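Local coordinates for protein 2-hydroxyhepta-2,4-diene-1,7-dioate isomerase (Corynebacterium glutamicum, PDB 4DBF) that belongs to the fumarylacetoacetate hydrolase (FAH) family and probably acts as a magnesium-dependent oxaloacetate decarboxylase, and possibly as an isomerase, at residues K132-E136 with P259-M265; I26-D30 with G64-P68; W155-V159 with M235-I239; V117-E121 with K280-P284; M78-V84 with T247-V253. One frame throughout, in Å; residues are numbered along the deposited sequence.

Contact 1: K132-E136 with P259-M265. With MG (magnesium ion), chain C.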
# COMPACT_ATOMS: atom_id res chain seq x y z
N LYS A 132 -15.60 15.54 -9.27
CA LYS A 132 -14.70 15.67 -10.38
C LYS A 132 -13.78 14.46 -10.55
O LYS A 132 -12.60 14.61 -10.56
CB LYS A 132 -13.91 16.96 -10.34
CG LYS A 132 -13.34 17.29 -11.69
CD LYS A 132 -12.74 18.68 -11.75
CE LYS A 132 -11.86 18.83 -12.95
NZ LYS A 132 -11.18 20.13 -12.91
N VAL A 133 -14.37 13.28 -10.69
CA VAL A 133 -13.64 12.04 -10.84
C VAL A 133 -13.26 11.76 -12.27
O VAL A 133 -14.10 11.53 -13.10
CB VAL A 133 -14.46 10.88 -10.30
CG1 VAL A 133 -13.75 9.57 -10.50
CG2 VAL A 133 -14.79 11.09 -8.87
N GLU A 134 -11.98 11.80 -12.53
CA GLU A 134 -11.44 11.57 -13.86
C GLU A 134 -10.72 10.22 -13.96
O GLU A 134 -10.27 9.70 -13.01
CB GLU A 134 -10.49 12.69 -14.27
CG GLU A 134 -11.14 14.05 -14.27
CD GLU A 134 -10.28 15.17 -14.80
OE1 GLU A 134 -9.09 15.03 -14.94
OE2 GLU A 134 -10.84 16.21 -15.10
N PHE A 135 -10.62 9.72 -15.17
CA PHE A 135 -9.89 8.54 -15.46
C PHE A 135 -8.51 8.92 -15.96
O PHE A 135 -8.29 10.01 -16.33
CB PHE A 135 -10.59 7.78 -16.55
CG PHE A 135 -10.67 8.53 -17.83
CD1 PHE A 135 -9.64 8.50 -18.72
CD2 PHE A 135 -11.75 9.32 -18.10
CE1 PHE A 135 -9.71 9.21 -19.87
CE2 PHE A 135 -11.83 10.02 -19.26
CZ PHE A 135 -10.81 9.96 -20.14
N GLU A 136 -7.62 7.96 -15.98
CA GLU A 136 -6.34 8.16 -16.60
C GLU A 136 -5.89 6.82 -17.13
O GLU A 136 -5.69 5.95 -16.38
CB GLU A 136 -5.29 8.64 -15.60
CG GLU A 136 -5.64 9.79 -14.70
CD GLU A 136 -4.46 10.30 -13.90
OE1 GLU A 136 -3.70 9.51 -13.41
OE2 GLU A 136 -4.32 11.49 -13.76
N PRO A 259 -1.28 11.97 -19.06
CA PRO A 259 -1.55 13.42 -18.93
C PRO A 259 -2.33 13.59 -17.66
O PRO A 259 -3.13 12.71 -17.33
CB PRO A 259 -2.50 13.74 -20.12
CG PRO A 259 -2.23 12.72 -21.10
CD PRO A 259 -1.75 11.43 -20.34
N ALA A 260 -2.12 14.69 -16.96
CA ALA A 260 -2.70 14.98 -15.65
C ALA A 260 -4.16 15.51 -15.64
O ALA A 260 -4.70 15.84 -14.56
CB ALA A 260 -1.83 15.97 -14.95
N GLY A 261 -4.79 15.59 -16.80
CA GLY A 261 -6.18 16.02 -16.86
C GLY A 261 -6.94 15.45 -18.02
O GLY A 261 -6.55 15.66 -19.18
N THR A 262 -8.00 14.72 -17.75
CA THR A 262 -8.77 14.17 -18.85
C THR A 262 -10.23 14.66 -18.96
O THR A 262 -10.48 15.64 -19.62
CB THR A 262 -8.75 12.65 -18.74
OG1 THR A 262 -9.29 12.26 -17.47
CG2 THR A 262 -7.26 12.08 -18.90
N GLU A 263 -11.17 14.01 -18.31
CA GLU A 263 -12.57 14.41 -18.37
C GLU A 263 -13.32 13.77 -17.19
O GLU A 263 -13.16 12.56 -16.92
CB GLU A 263 -13.25 14.02 -19.70
CG GLU A 263 -14.80 14.29 -19.78
CD GLU A 263 -15.18 15.74 -20.14
OE1 GLU A 263 -14.44 16.44 -20.89
OE2 GLU A 263 -16.27 16.17 -19.68
N ALA A 264 -14.17 14.52 -16.50
CA ALA A 264 -14.92 13.92 -15.40
C ALA A 264 -15.94 12.86 -15.84
O ALA A 264 -16.52 12.93 -16.94
CB ALA A 264 -15.61 15.00 -14.52
N MET A 265 -16.14 11.87 -14.98
CA MET A 265 -17.01 10.75 -15.27
C MET A 265 -18.11 10.84 -14.24
O MET A 265 -17.83 11.19 -13.08
CB MET A 265 -16.22 9.45 -15.01
CG MET A 265 -15.11 9.26 -15.95
SD MET A 265 -14.46 7.59 -15.68
CE MET A 265 -13.88 7.52 -14.06
MG MG C . -1.78 8.65 -12.90
O HOH W 1 -17.28 13.14 -11.39
O HOH W 2 -1.14 10.14 -11.62
O HOH W 3 0.01 7.56 -12.39
O HOH W 4 -1.02 9.79 -14.42
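The magnesium site of the FAH-family domain begins here: E136 is one of its three carboxylate ligands, and the strand leading to it is held by the loop 259-265, with T262 and M265 touching F135. E136 OE1 lies 2.2 Å from the magnesium ion, whose shell is completed by three waters, E138 and D167; E136 OE2 is turned instead to R171.

Three direct hydrogen bonds join the segments. M265 N donates to V133 O at 2.8 Å, and one water links V133 N to M265 O. T262 OG1 donates to F135 O at 2.7 Å, the donor tilted 16° from the carbonyl plane. T262 N reaches E134 OE1 at 3.0 Å from above the carboxylate plane, 57° out of it; the same oxygen also meets R171 NE.

F135 carries the apolar part. With chi1 at 62° its ring swings under T262, whose CB stands 3.9 Å from the centroid in a CH-pi contact over the face. M265 CG lies at the ring edge, near its plane, and M265 SD lies 5.2 Å from the centroid of the F135 ring, obliquely, in a Met-aromatic contact.

R171 bridges E134 OE1 and the E136 oxygen that does not bind the metal, so a shared arginine links the two carboxylates, while the loop grips the backbone at V133 O and F135 O, the latter in the residue just before the metal ligand.

Contact 2: I26-D30 with G64-P68. With MG (magnesium ion), chain D.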
# COMPACT_ATOMS: atom_id res chain seq x y z
N ILE A 26 -9.31 -15.47 -13.97
CA ILE A 26 -10.68 -15.62 -14.34
C ILE A 26 -11.55 -16.20 -13.24
O ILE A 26 -11.10 -16.92 -12.43
CB ILE A 26 -10.84 -16.51 -15.59
CG1 ILE A 26 -10.05 -17.80 -15.47
CG2 ILE A 26 -10.46 -15.76 -16.84
CD1 ILE A 26 -10.37 -18.77 -16.58
N ALA A 27 -12.82 -15.87 -13.29
CA ALA A 27 -13.82 -16.54 -12.55
C ALA A 27 -14.52 -17.50 -13.51
O ALA A 27 -14.83 -17.15 -14.61
CB ALA A 27 -14.80 -15.57 -11.97
N THR A 28 -14.74 -18.70 -13.04
CA THR A 28 -15.41 -19.73 -13.79
C THR A 28 -16.51 -20.35 -12.92
O THR A 28 -16.54 -20.12 -11.77
CB THR A 28 -14.43 -20.83 -14.20
OG1 THR A 28 -14.21 -21.68 -13.10
CG2 THR A 28 -13.11 -20.25 -14.66
N PRO A 29 -17.33 -21.18 -13.51
CA PRO A 29 -18.38 -21.84 -12.76
C PRO A 29 -17.79 -22.66 -11.65
O PRO A 29 -18.45 -22.95 -10.72
CB PRO A 29 -19.06 -22.71 -13.79
CG PRO A 29 -18.80 -22.04 -15.05
CD PRO A 29 -17.40 -21.55 -14.91
N ASP A 30 -16.53 -23.00 -11.77
CA ASP A 30 -15.89 -23.81 -10.77
C ASP A 30 -15.08 -23.05 -9.73
O ASP A 30 -14.57 -23.65 -8.86
CB ASP A 30 -15.02 -24.89 -11.41
CG ASP A 30 -14.72 -26.04 -10.46
OD1 ASP A 30 -15.61 -26.57 -9.78
OD2 ASP A 30 -13.57 -26.41 -10.38
N GLY A 64 -4.93 -28.70 -17.89
CA GLY A 64 -5.80 -29.34 -18.83
C GLY A 64 -7.16 -28.70 -19.00
O GLY A 64 -7.72 -28.79 -20.04
N ARG A 65 -7.68 -28.07 -17.96
CA ARG A 65 -8.95 -27.38 -18.07
C ARG A 65 -8.88 -26.15 -18.93
O ARG A 65 -7.95 -25.40 -18.84
CB ARG A 65 -9.49 -26.99 -16.71
CG ARG A 65 -9.48 -28.06 -15.67
CD ARG A 65 -10.51 -27.77 -14.60
NE ARG A 65 -10.06 -26.72 -13.73
CZ ARG A 65 -10.66 -26.38 -12.61
NH1 ARG A 65 -11.74 -27.00 -12.23
NH2 ARG A 65 -10.18 -25.41 -11.90
N GLU A 66 -9.89 -25.94 -19.74
CA GLU A 66 -10.00 -24.75 -20.55
C GLU A 66 -11.45 -24.34 -20.79
O GLU A 66 -12.34 -25.11 -20.62
CB GLU A 66 -9.25 -24.86 -21.86
CG GLU A 66 -9.62 -26.04 -22.70
CD GLU A 66 -8.50 -26.51 -23.60
OE1 GLU A 66 -7.75 -25.67 -24.08
OE2 GLU A 66 -8.37 -27.71 -23.79
N TRP A 67 -11.62 -23.09 -21.17
CA TRP A 67 -12.90 -22.53 -21.48
C TRP A 67 -12.75 -21.59 -22.61
O TRP A 67 -11.76 -20.90 -22.67
CB TRP A 67 -13.46 -21.73 -20.30
CG TRP A 67 -13.55 -22.44 -18.99
CD1 TRP A 67 -14.65 -23.02 -18.43
CD2 TRP A 67 -12.50 -22.67 -18.05
NE1 TRP A 67 -14.37 -23.57 -17.25
CE2 TRP A 67 -13.09 -23.41 -16.96
CE3 TRP A 67 -11.18 -22.36 -17.99
CZ2 TRP A 67 -12.37 -23.77 -15.87
CZ3 TRP A 67 -10.47 -22.73 -16.90
CH2 TRP A 67 -11.04 -23.43 -15.87
N PRO A 68 -13.73 -21.51 -23.49
CA PRO A 68 -13.85 -20.36 -24.37
C PRO A 68 -13.93 -19.11 -23.51
O PRO A 68 -14.58 -19.14 -22.52
CB PRO A 68 -15.18 -20.59 -25.06
CG PRO A 68 -15.49 -22.00 -24.86
CD PRO A 68 -14.93 -22.34 -23.56
MG MG D . -15.77 -27.51 -8.11
O HOH W 5 -15.15 -25.74 -7.25
O HOH W 6 -13.89 -28.23 -7.97
O HOH W 7 -16.09 -28.42 -6.09
O HOH W 8 -16.77 -29.30 -9.03
O HOH W 9 -17.96 -26.77 -8.01
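W67 and R65 reach across from strand 65-68 to the end of strand 22-28, within the all-beta N-terminal part of the chain that matches the Rv2993c-like family. The backbones do not pair: the CA atoms of T28 and W67, nearest neighbours in register, are 8.6 Å apart, so side chains alone bridge the gap between the strands.

The apolar interactions centre on the W67 indole. T28 CG2 sits over one face of its six-membered ring, 3.9 Å from the centroid and 13° off the normal, which meets the geometry of a CH-pi contact; the methyl is displaced toward the rim. With chi1 at 79°, T28 points OG1 back toward the main chain, where it is hydrogen-bonded to G31 O, and leaves CG2 to face the ring. Further along the indole, I26 CD1 approaches CE3 of W67 at 3.9 Å, obliquely. V72 also packs against I26, T28 and W67.

The polar interactions gather at D30. R65 NH1 donates to D30 OD2 at 2.7 Å in a salt bridge. The carboxylate oxygen lies near the guanidinium plane, but the two flat groups stand 88° apart, so this is a single-oxygen, single-nitrogen grip. R65 NE forms a second salt bridge with E51, which probably helps to orient the arginine.

Metal coordination uses the other oxygen. D30 OD1 binds a magnesium ion at 1.9 Å, and five waters complete the shell; among them, water 6 also donates to D30 OD2 at 3.0 Å.

Contact 3: W155-V159 with M235-I239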
# COMPACT_ATOMS: atom_id res chain seq x y z
N TRP A 155 16.08 -3.35 -16.38
CA TRP A 155 14.66 -3.33 -15.99
C TRP A 155 13.87 -4.52 -16.46
O TRP A 155 13.02 -5.02 -15.73
CB TRP A 155 14.01 -2.03 -16.37
CG TRP A 155 13.73 -1.81 -17.81
CD1 TRP A 155 14.51 -1.10 -18.72
CD2 TRP A 155 12.56 -2.19 -18.50
NE1 TRP A 155 13.90 -1.09 -19.93
CE2 TRP A 155 12.68 -1.72 -19.83
CE3 TRP A 155 11.39 -2.88 -18.12
CZ2 TRP A 155 11.72 -1.94 -20.78
CZ3 TRP A 155 10.42 -3.09 -19.06
CH2 TRP A 155 10.60 -2.62 -20.40
N LYS A 156 14.13 -4.98 -17.69
CA LYS A 156 13.41 -6.11 -18.24
C LYS A 156 13.48 -7.40 -17.44
O LYS A 156 12.52 -8.14 -17.41
CB LYS A 156 13.80 -6.40 -19.72
CG LYS A 156 13.34 -5.29 -20.69
CD LYS A 156 13.62 -5.59 -22.16
CE LYS A 156 13.46 -4.30 -22.97
NZ LYS A 156 13.43 -4.47 -24.47
N SER A 157 14.56 -7.63 -16.75
CA SER A 157 14.73 -8.84 -15.98
C SER A 157 13.74 -9.00 -14.81
O SER A 157 13.58 -10.06 -14.32
CB SER A 157 16.14 -8.91 -15.47
OG SER A 157 16.31 -8.07 -14.38
N VAL A 158 13.10 -7.92 -14.40
CA VAL A 158 12.17 -7.96 -13.28
C VAL A 158 10.71 -7.85 -13.66
O VAL A 158 9.88 -7.95 -12.81
CB VAL A 158 12.47 -6.89 -12.23
CG1 VAL A 158 13.84 -7.01 -11.64
CG2 VAL A 158 12.20 -5.51 -12.74
N VAL A 159 10.40 -7.60 -14.92
CA VAL A 159 9.02 -7.51 -15.29
C VAL A 159 8.40 -8.78 -15.89
O VAL A 159 8.95 -9.39 -16.77
CB VAL A 159 8.60 -6.20 -16.01
CG1 VAL A 159 9.61 -5.08 -15.96
CG2 VAL A 159 7.93 -6.41 -17.34
N MET A 235 10.92 3.72 -18.97
CA MET A 235 10.63 2.54 -18.19
C MET A 235 11.76 2.15 -17.21
O MET A 235 11.54 1.87 -16.03
CB MET A 235 10.30 1.40 -19.14
CG MET A 235 9.85 0.19 -18.44
SD MET A 235 8.27 0.45 -17.57
CE MET A 235 7.31 1.50 -18.60
N GLY A 236 12.99 2.13 -17.71
CA GLY A 236 14.10 1.63 -16.91
C GLY A 236 14.37 2.59 -15.79
O GLY A 236 14.69 2.17 -14.69
N GLU A 237 14.21 3.87 -16.03
CA GLU A 237 14.49 4.84 -14.99
C GLU A 237 13.36 4.78 -13.91
O GLU A 237 13.64 4.94 -12.73
CB GLU A 237 14.55 6.26 -15.54
CG GLU A 237 14.85 7.27 -14.49
CD GLU A 237 14.91 8.72 -14.98
OE1 GLU A 237 14.69 8.99 -16.19
OE2 GLU A 237 15.17 9.58 -14.09
N ILE A 238 12.12 4.57 -14.33
CA ILE A 238 11.02 4.40 -13.33
C ILE A 238 11.35 3.24 -12.37
O ILE A 238 11.30 3.37 -11.15
CB ILE A 238 9.71 4.10 -14.04
CG1 ILE A 238 9.32 5.32 -14.90
CG2 ILE A 238 8.56 3.83 -13.00
CD1 ILE A 238 8.04 5.07 -15.78
N ILE A 239 11.68 2.09 -12.92
CA ILE A 239 12.01 0.94 -12.09
C ILE A 239 13.22 1.13 -11.14
O ILE A 239 13.18 0.75 -10.01
CB ILE A 239 12.08 -0.33 -12.95
CG1 ILE A 239 10.69 -0.75 -13.35
CG2 ILE A 239 12.74 -1.45 -12.21
CD1 ILE A 239 10.58 -1.36 -14.69
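Helix 235-243 is met at its first turn by the loop that leads into strand 159-170, and the indole of W155 makes the principal contact, lying against M235 and G236. M235 CG stands 3.3 Å from the centroid of the six-membered ring and only 7° off its normal, a close CH-pi contact over the face. The sulfur is farther away: M235 SD is 4.7 Å from the same centroid, still on the same side of the ring, in a Met-aromatic contact. The bend at chi2 (65°) turns the sulfur away from the indole.

G236 meets the other end of the indole. Its CA comes within 3.3 Å of W155 CD1, and its N lies over the same ring face as M235 CG. Having no side chain, G236 lets the helix backbone come this close.

This pairing packs a helix against the approach to a beta strand in the FAH-family domain. M235 and V159 both touch V141 of strand 133-143, while I239 rests on I254 of strand 253-255, so the helix turn meets these strands as well as the tryptophan.

One helical turn after M235, I239 continues the apolar surface. Its CD1 is 3.8 Å from W155 CE3, approaching obliquely, and 4.0 Å from V159 CG1, which itself lies at the edge of the indole in its plane. On the other branch, I239 CG2 meets V158 CG2 at 4.1 Å. The face of the indole turned from the helix is covered by K156 CG, 3.6 Å above the plane.

Contact 4: V117-E121 with K280-P284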
# COMPACT_ATOMS: atom_id res chain seq x y z
N VAL A 117 -7.98 -1.82 -6.37
CA VAL A 117 -7.91 -2.65 -7.55
C VAL A 117 -9.24 -3.31 -7.84
O VAL A 117 -9.87 -3.81 -6.99
CB VAL A 117 -6.80 -3.70 -7.43
CG1 VAL A 117 -6.80 -4.58 -8.64
CG2 VAL A 117 -5.46 -3.02 -7.26
N THR A 118 -9.63 -3.26 -9.09
CA THR A 118 -10.74 -4.03 -9.61
C THR A 118 -10.47 -4.53 -11.04
O THR A 118 -9.46 -4.22 -11.62
CB THR A 118 -12.09 -3.27 -9.50
OG1 THR A 118 -13.17 -4.15 -9.70
CG2 THR A 118 -12.18 -2.21 -10.51
N GLY A 119 -11.38 -5.31 -11.58
CA GLY A 119 -11.15 -5.91 -12.86
C GLY A 119 -11.92 -5.34 -14.01
O GLY A 119 -12.68 -4.44 -13.84
N PRO A 120 -11.74 -5.91 -15.19
CA PRO A 120 -12.49 -5.49 -16.36
C PRO A 120 -13.98 -5.62 -16.16
O PRO A 120 -14.40 -6.58 -15.62
CB PRO A 120 -12.03 -6.45 -17.42
CG PRO A 120 -10.71 -6.87 -16.99
CD PRO A 120 -10.71 -6.87 -15.52
N GLU A 121 -14.72 -4.64 -16.63
CA GLU A 121 -16.17 -4.58 -16.54
C GLU A 121 -16.79 -4.37 -15.16
O GLU A 121 -17.94 -4.17 -15.08
CB GLU A 121 -16.88 -5.71 -17.27
CG GLU A 121 -16.37 -5.99 -18.65
CD GLU A 121 -16.50 -4.85 -19.62
OE1 GLU A 121 -17.31 -3.95 -19.42
OE2 GLU A 121 -15.81 -4.89 -20.62
N LYS A 280 -8.11 -3.87 -24.42
CA LYS A 280 -9.00 -2.81 -23.93
C LYS A 280 -9.43 -3.07 -22.50
O LYS A 280 -9.67 -4.21 -22.13
CB LYS A 280 -10.25 -2.71 -24.83
CG LYS A 280 -9.97 -2.06 -26.18
CD LYS A 280 -11.24 -2.15 -27.03
CE LYS A 280 -11.00 -1.57 -28.41
NZ LYS A 280 -12.17 -1.87 -29.31
N LEU A 281 -9.50 -2.03 -21.70
CA LEU A 281 -9.96 -2.10 -20.33
C LEU A 281 -11.17 -1.19 -20.18
O LEU A 281 -11.02 0.06 -20.16
CB LEU A 281 -8.83 -1.70 -19.33
CG LEU A 281 -9.21 -1.69 -17.83
CD1 LEU A 281 -9.69 -3.12 -17.36
CD2 LEU A 281 -7.99 -1.20 -17.03
N GLY A 282 -12.38 -1.79 -20.10
CA GLY A 282 -13.66 -1.02 -20.05
C GLY A 282 -14.29 -1.18 -18.68
O GLY A 282 -14.23 -2.28 -18.10
N ASN A 283 -14.88 -0.11 -18.13
CA ASN A 283 -15.60 -0.18 -16.86
C ASN A 283 -16.79 0.76 -16.88
O ASN A 283 -16.68 1.93 -17.31
CB ASN A 283 -14.69 0.21 -15.66
CG ASN A 283 -13.55 -0.78 -15.45
OD1 ASN A 283 -13.65 -1.76 -14.67
ND2 ASN A 283 -12.45 -0.54 -16.13
N PRO A 284 -17.94 0.27 -16.36
CA PRO A 284 -19.02 1.19 -16.17
C PRO A 284 -18.80 2.03 -14.92
O PRO A 284 -18.03 1.67 -14.00
CB PRO A 284 -20.26 0.26 -16.07
CG PRO A 284 -19.70 -0.96 -15.35
CD PRO A 284 -18.26 -1.09 -15.89
O HOH W 10 -12.62 -4.52 -20.58
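P120 and E121 approach L281, G282 and P284 where the chain leaves strand 117-118 and passes strand 279-287 of the FAH-family domain; the segments run 78° apart. T118 comes first and belongs chiefly to the neighbouring strand 190-197, with backbone bonds to G190 and I192. G119 follows and links it to P120.

P120 supplies the apolar contact. Its ring crosses the L281 side chain at about a right angle, with P120 CG 3.9 Å from L281 CD1.

At E121 the backbone makes the one direct hydrogen bond established across the segments: E121 N donates to G282 O at 2.8 Å, with an N-H...O angle of 152°. E121 O lies 3.2 Å from P284 CD. Bent at chi2 (-62°), the E121 side chain folds back over G282, where water 10 donates to E121 OE2 at 3.2 Å and accepts from G282 N at 2.8 Å. E121 OE1 is hydrogen-bonded to Y270.

The E121 carboxylate thus links strands 279-287 and 270-275, through a water and through a direct hydrogen bond respectively, while its backbone N holds to G282 O.

Contact 5: M78-V84 with T247-V253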
# COMPACT_ATOMS: atom_id res chain seq x y z
N MET A 78 -3.90 -9.61 -11.42
CA MET A 78 -3.12 -9.84 -10.22
C MET A 78 -3.83 -9.29 -8.98
O MET A 78 -4.63 -8.42 -9.07
CB MET A 78 -1.79 -9.09 -10.23
CG MET A 78 -0.70 -9.68 -11.06
SD MET A 78 -0.08 -11.28 -10.59
CE MET A 78 0.37 -11.85 -12.20
N LEU A 79 -3.40 -9.78 -7.85
CA LEU A 79 -3.77 -9.21 -6.58
C LEU A 79 -2.49 -8.66 -5.99
O LEU A 79 -1.84 -9.28 -5.23
CB LEU A 79 -4.37 -10.26 -5.70
CG LEU A 79 -5.66 -10.86 -6.19
CD1 LEU A 79 -6.18 -11.83 -5.15
CD2 LEU A 79 -6.69 -9.82 -6.51
N PRO A 80 -2.14 -7.47 -6.38
CA PRO A 80 -0.85 -6.92 -6.01
C PRO A 80 -0.73 -6.57 -4.55
O PRO A 80 -1.67 -6.11 -4.03
CB PRO A 80 -0.76 -5.67 -6.84
CG PRO A 80 -2.15 -5.29 -7.09
CD PRO A 80 -2.95 -6.52 -7.13
N SER A 81 0.45 -6.74 -3.97
CA SER A 81 0.74 -6.31 -2.60
C SER A 81 0.70 -4.79 -2.48
O SER A 81 0.27 -4.27 -1.50
CB SER A 81 2.07 -6.86 -2.07
OG SER A 81 3.13 -6.06 -2.39
N LYS A 82 1.15 -4.13 -3.51
CA LYS A 82 0.99 -2.71 -3.63
C LYS A 82 0.99 -2.25 -5.08
O LYS A 82 1.39 -2.96 -5.94
CB LYS A 82 2.07 -1.98 -2.85
CG LYS A 82 3.48 -2.38 -3.20
CD LYS A 82 4.48 -1.72 -2.29
CE LYS A 82 5.89 -2.00 -2.71
NZ LYS A 82 6.29 -3.39 -2.57
N VAL A 83 0.51 -1.05 -5.28
CA VAL A 83 0.45 -0.41 -6.56
C VAL A 83 1.22 0.89 -6.46
O VAL A 83 0.89 1.73 -5.67
CB VAL A 83 -0.96 -0.12 -7.01
CG1 VAL A 83 -0.93 0.58 -8.35
CG2 VAL A 83 -1.78 -1.37 -7.01
N VAL A 84 2.29 1.00 -7.22
CA VAL A 84 3.13 2.18 -7.15
C VAL A 84 2.93 2.95 -8.42
O VAL A 84 3.00 2.41 -9.46
CB VAL A 84 4.61 1.86 -6.99
CG1 VAL A 84 5.39 3.14 -6.85
CG2 VAL A 84 4.85 0.94 -5.82
N THR A 247 11.40 -2.18 -1.87
CA THR A 247 11.40 -3.52 -2.43
C THR A 247 10.10 -3.74 -3.19
O THR A 247 9.06 -3.43 -2.70
CB THR A 247 11.52 -4.62 -1.35
OG1 THR A 247 12.77 -4.54 -0.71
CG2 THR A 247 11.40 -5.98 -1.95
N LEU A 248 10.19 -4.29 -4.38
CA LEU A 248 9.04 -4.72 -5.12
C LEU A 248 8.90 -6.25 -5.15
O LEU A 248 9.88 -6.93 -5.16
CB LEU A 248 9.09 -4.14 -6.53
CG LEU A 248 9.08 -2.62 -6.72
CD1 LEU A 248 9.16 -2.22 -8.17
CD2 LEU A 248 7.88 -2.03 -6.04
N LEU A 249 7.68 -6.74 -5.16
CA LEU A 249 7.39 -8.16 -5.07
C LEU A 249 6.66 -8.64 -6.33
O LEU A 249 6.01 -7.84 -7.00
CB LEU A 249 6.51 -8.35 -3.84
CG LEU A 249 7.18 -7.95 -2.52
CD1 LEU A 249 6.25 -8.09 -1.34
CD2 LEU A 249 8.42 -8.83 -2.33
N PRO A 250 6.74 -9.97 -6.66
CA PRO A 250 5.91 -10.48 -7.76
C PRO A 250 4.43 -10.14 -7.62
O PRO A 250 3.83 -10.32 -6.55
CB PRO A 250 6.07 -12.02 -7.70
CG PRO A 250 7.39 -12.25 -6.89
CD PRO A 250 7.46 -11.03 -5.92
N GLY A 251 3.86 -9.63 -8.71
CA GLY A 251 2.46 -9.26 -8.67
C GLY A 251 2.28 -7.76 -8.43
O GLY A 251 1.23 -7.23 -8.78
N ASP A 252 3.27 -7.11 -7.84
CA ASP A 252 3.19 -5.63 -7.60
C ASP A 252 3.02 -4.90 -8.97
O ASP A 252 3.55 -5.33 -10.00
CB ASP A 252 4.45 -5.09 -6.94
CG ASP A 252 4.45 -5.25 -5.43
OD1 ASP A 252 3.43 -5.71 -4.87
OD2 ASP A 252 5.46 -4.92 -4.83
N VAL A 253 2.31 -3.77 -8.96
CA VAL A 253 1.97 -3.16 -10.23
C VAL A 253 2.54 -1.73 -10.26
O VAL A 253 2.47 -1.03 -9.22
CB VAL A 253 0.42 -3.13 -10.40
CG1 VAL A 253 0.07 -2.15 -11.56
CG2 VAL A 253 -0.22 -4.60 -10.59
O HOH W 11 2.58 -8.55 -5.05
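Charged and polar bonds between K82, S81 and D252 dominate this contact. K82 NZ forms a salt bridge with D252 OD2 at 2.9 Å, on the syn side, and also donates to T247 O at 2.8 Å; the chain is extended until chi4 (-67°) turns the ammonium to these acceptors. L249 N reaches D252 OD2 from the opposite face of the carboxylate. The other oxygen, D252 OD1, accepts from S81 OG at 2.5 Å through its syn lone pair, and from K82 N, which comes from above the plane. Water 11 joins S81 N, P250 O and D252 OD1. Both oxygens of this buried aspartate are therefore multiply held, which probably keeps it ionised beside the lysine.

In the backbone, V253 N donates to K82 O at 3.3 Å and V84 N to V253 O at 2.9 Å, giving the parallel bridge between V83 and V253 that starts the pairing of strands 83-87 and 253-255 in the FAH-family domain. A type II turn from L249 to D252, closed by D252 N to L249 O, leads the second segment into it.

Among apolar contacts, P80 CB touches V253 CG2 at 3.9 Å, M78 SD lies against G251 CA at 3.8 Å, and V84 CG2 meets L248 CD2 at 4.2 Å. T247 OG1 is hydrogen-bonded to D187 of the second subunit, whose T115 packs on K82 and T247.

Overall arrangement
Contact 1 holds the magnesium ligand E136. Contact 5 has its nearest atoms about 11 Å from contact 1, and its V83 side chain is about 9 Å from a bound magnesium ion; contacts 4 and 3 are somewhat farther off: L281 and M235 have side chains about 12 and 13 Å from one. Contacts 4 and 5 touch directly, V117 CG2 packing at 4.0 Å on both P80 CG and V83 CG2, and their segments alternate along the chain. Contact 3 is nested within the loops closed by contacts 1, 4 and 5, its nearest atoms about 5 Å from contact 5. Contact 2 closes earlier in sequence and carries a separate magnesium ion, its centre 35 Å from that of contact 1.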